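Local coordinates for protein EF0056 (Enterococcus faecalis, PDB 6ORI) that is of unknown function in detail but, as an enterococcal surface protein with immunoglobulin-like character, probably contributes to adhesion and biofilm formation, at residues S96-V101 / Y118-D123. Residues are numbered along the deposited sequence; the frame is centred on the assembly and turned at random.
Sequences SRRTFV and YIRAND
Arg98 meets Asp123 and Arg120 through its side chain, which reaches from the beginning of strand 98-104 to the loop 118-123. Its CB points toward that loop; the nearest alpha carbons, those of Arg98 and Asp123, are 7.2 Å apart. CG lies anti to the carbonyl carbon (chi1 -50°), and the bend at chi2 (-56°) carries CD to the backbone of Asp123. Arg98 CD then packs 3.5 Å from Asp123 O. Beyond it, Arg98 NE is 3.4 Å from the same Asp123 O, but the poor angle rules out a hydrogen bond; this N-H is instead bonded to Gly124 O, one residue further on. One face of the guanidinium is covered by Asp123, whose CA sits 3.6 Å above the plane, over its centre. At the tip, Arg98 NH2 comes within 3.0 Å of Arg120 O, approached obliquely, while Arg98 NH1 stands 4.1 Å from Asp123 OD1. The carboxylate plane is turned 88° from the guanidinium, and OD1 lies well out of the guanidinium plane, so no N-H points at it, and any attraction is probably one of charge, not a salt bridge. Arg120 adds its CG beside Arg98 NH2, but its own guanidinium runs elsewhere, Arg120 NH1 bonding to Lys90 O. Within the loop, Asn122 N donates to Ile119 O at 3.0 Å, closing a type I beta turn over residues 119-122. In this antiparallel sheet, strand 98-104 runs between strands 82-87 and 113-117; Arg98 pairs with Val87 through backbone hydrogen bonds, and its side chain joins the beginning of strand 98-104 to the loop that follows strand 113-117.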
loop_
_atom_site.group_PDB
_atom_site.type_symbol
_atom_site.label_atom_id
_atom_site.label_comp_id
_atom_site.label_asym_id
_atom_site.label_seq_id
_atom_site.Cartn_x
_atom_site.Cartn_y
_atom_site.Cartn_z
ATOM N N SER A 96 6.455 8.977 25.568
ATOM C CA SER A 96 7.672 9.532 24.986
ATOM C C SER A 96 7.940 9.019 23.557
ATOM O O SER A 96 7.394 8.002 23.115
ATOM C CB SER A 96 8.864 9.236 25.899
ATOM O OG SER A 96 8.994 7.855 26.154
ATOM N N ARG A 97 8.825 9.724 22.869
ATOM C CA ARG A 97 9.246 9.356 21.508
ATOM C C ARG A 97 9.823 7.948 21.504
ATOM O O ARG A 97 10.532 7.538 22.414
ATOM C CB ARG A 97 10.268 10.364 21.018
ATOM C CG ARG A 97 10.669 10.245 19.594
ATOM C CD ARG A 97 11.313 11.544 19.143
ATOM N NE ARG A 97 11.819 11.472 17.793
ATOM C CZ ARG A 97 11.079 11.653 16.706
ATOM N NH1 ARG A 97 9.782 11.897 16.802
ATOM N NH2 ARG A 97 11.632 11.571 15.532
ATOM N N ARG A 98 9.482 7.191 20.467
ATOM C CA ARG A 98 9.920 5.804 20.340
ATOM C C ARG A 98 11.037 5.655 19.328
ATOM O O ARG A 98 11.135 6.414 18.371
ATOM C CB ARG A 98 8.783 4.896 19.896
ATOM C CG ARG A 98 7.511 5.027 20.687
ATOM C CD ARG A 98 7.681 4.808 22.160
ATOM N NE ARG A 98 6.355 4.640 22.761
ATOM C CZ ARG A 98 6.035 4.873 24.026
ATOM N NH1 ARG A 98 6.947 5.301 24.886
ATOM N NH2 ARG A 98 4.793 4.662 24.439
ATOM N N THR A 99 11.875 4.639 19.557
ATOM C CA THR A 99 12.923 4.246 18.630
ATOM C C THR A 99 12.529 2.956 17.951
ATOM O O THR A 99 12.032 2.034 18.590
ATOM C CB THR A 99 14.250 4.088 19.380
ATOM O OG1 THR A 99 14.654 5.382 19.846
ATOM C CG2 THR A 99 15.350 3.562 18.463
ATOM N N PHE A 100 12.694 2.903 16.641
ATOM C CA PHE A 100 12.553 1.656 15.892
ATOM C C PHE A 100 13.894 0.920 16.055
ATOM O O PHE A 100 14.929 1.473 15.700
ATOM C CB PHE A 100 12.324 1.968 14.416
ATOM C CG PHE A 100 10.908 1.937 13.951
ATOM C CD1 PHE A 100 10.365 0.751 13.519
ATOM C CD2 PHE A 100 10.133 3.089 13.853
ATOM C CE1 PHE A 100 9.068 0.676 13.020
ATOM C CE2 PHE A 100 8.824 3.005 13.345
ATOM C CZ PHE A 100 8.312 1.802 12.948
ATOM N N VAL A 101 13.898 -0.283 16.596
ATOM C CA VAL A 101 15.126 -1.022 16.890
ATOM C C VAL A 101 15.498 -1.890 15.719
ATOM O O VAL A 101 14.657 -2.629 15.202
ATOM C CB VAL A 101 14.912 -1.897 18.151
ATOM C CG1 VAL A 101 16.078 -2.848 18.392
ATOM C CG2 VAL A 101 14.673 -1.019 19.356
ATOM N N TYR A 118 3.435 -2.388 18.618
ATOM C CA TYR A 118 2.206 -1.758 18.163
ATOM C C TYR A 118 1.494 -0.977 19.275
ATOM O O TYR A 118 1.001 0.120 19.035
ATOM C CB TYR A 118 1.275 -2.843 17.573
ATOM C CG TYR A 118 -0.027 -2.320 16.994
ATOM C CD1 TYR A 118 -1.094 -1.999 17.812
ATOM C CD2 TYR A 118 -0.190 -2.151 15.621
ATOM C CE1 TYR A 118 -2.293 -1.515 17.281
ATOM C CE2 TYR A 118 -1.382 -1.675 15.090
ATOM C CZ TYR A 118 -2.421 -1.368 15.929
ATOM O OH TYR A 118 -3.603 -0.894 15.402
ATOM N N ILE A 119 1.440 -1.552 20.480
ATOM C CA ILE A 119 0.572 -1.047 21.531
ATOM C C ILE A 119 1.284 -0.004 22.367
ATOM O O ILE A 119 2.383 -0.254 22.906
ATOM C CB ILE A 119 0.070 -2.195 22.427
ATOM C CG1 ILE A 119 -0.761 -3.190 21.608
ATOM C CG2 ILE A 119 -0.699 -1.659 23.624
ATOM C CD1 ILE A 119 -2.172 -2.713 21.261
ATOM N N ARG A 120 0.636 1.151 22.486
ATOM C CA ARG A 120 1.242 2.311 23.098
ATOM C C ARG A 120 1.690 2.073 24.541
ATOM O O ARG A 120 2.759 2.538 24.936
ATOM C CB ARG A 120 0.286 3.496 23.022
ATOM C CG ARG A 120 0.971 4.806 23.427
ATOM C CD ARG A 120 0.075 5.994 23.231
ATOM N NE ARG A 120 -1.121 5.895 24.053
ATOM C CZ ARG A 120 -2.161 6.707 23.964
ATOM N NH1 ARG A 120 -2.194 7.656 23.054
ATOM N NH2 ARG A 120 -3.203 6.526 24.756
ATOM N N ALA A 121 0.874 1.369 25.326
ATOM C CA ALA A 121 1.194 1.106 26.736
ATOM C C ALA A 121 2.334 0.141 26.912
ATOM O O ALA A 121 2.825 -0.024 28.036
ATOM C CB ALA A 121 -0.015 0.578 27.464
ATOM N N ASN A 122 2.754 -0.505 25.836
ATOM C CA ASN A 122 3.917 -1.376 25.850
ATOM C C ASN A 122 5.075 -0.734 25.080
ATOM O O ASN A 122 5.705 -1.371 24.240
ATOM C CB ASN A 122 3.532 -2.745 25.290
ATOM C CG ASN A 122 2.464 -3.404 26.110
ATOM O OD1 ASN A 122 1.271 -3.354 25.770
ATOM N ND2 ASN A 122 2.871 -4.021 27.210
ATOM N N ASP A 123 5.346 0.535 25.356
ATOM C CA ASP A 123 6.399 1.288 24.667
ATOM C C ASP A 123 6.232 1.282 23.154
ATOM O O ASP A 123 7.202 1.330 22.395
ATOM C CB ASP A 123 7.770 0.756 25.071
ATOM C CG ASP A 123 7.993 0.845 26.557
ATOM O OD1 ASP A 123 7.861 1.963 27.107
ATOM O OD2 ASP A 123 8.254 -0.219 27.165
#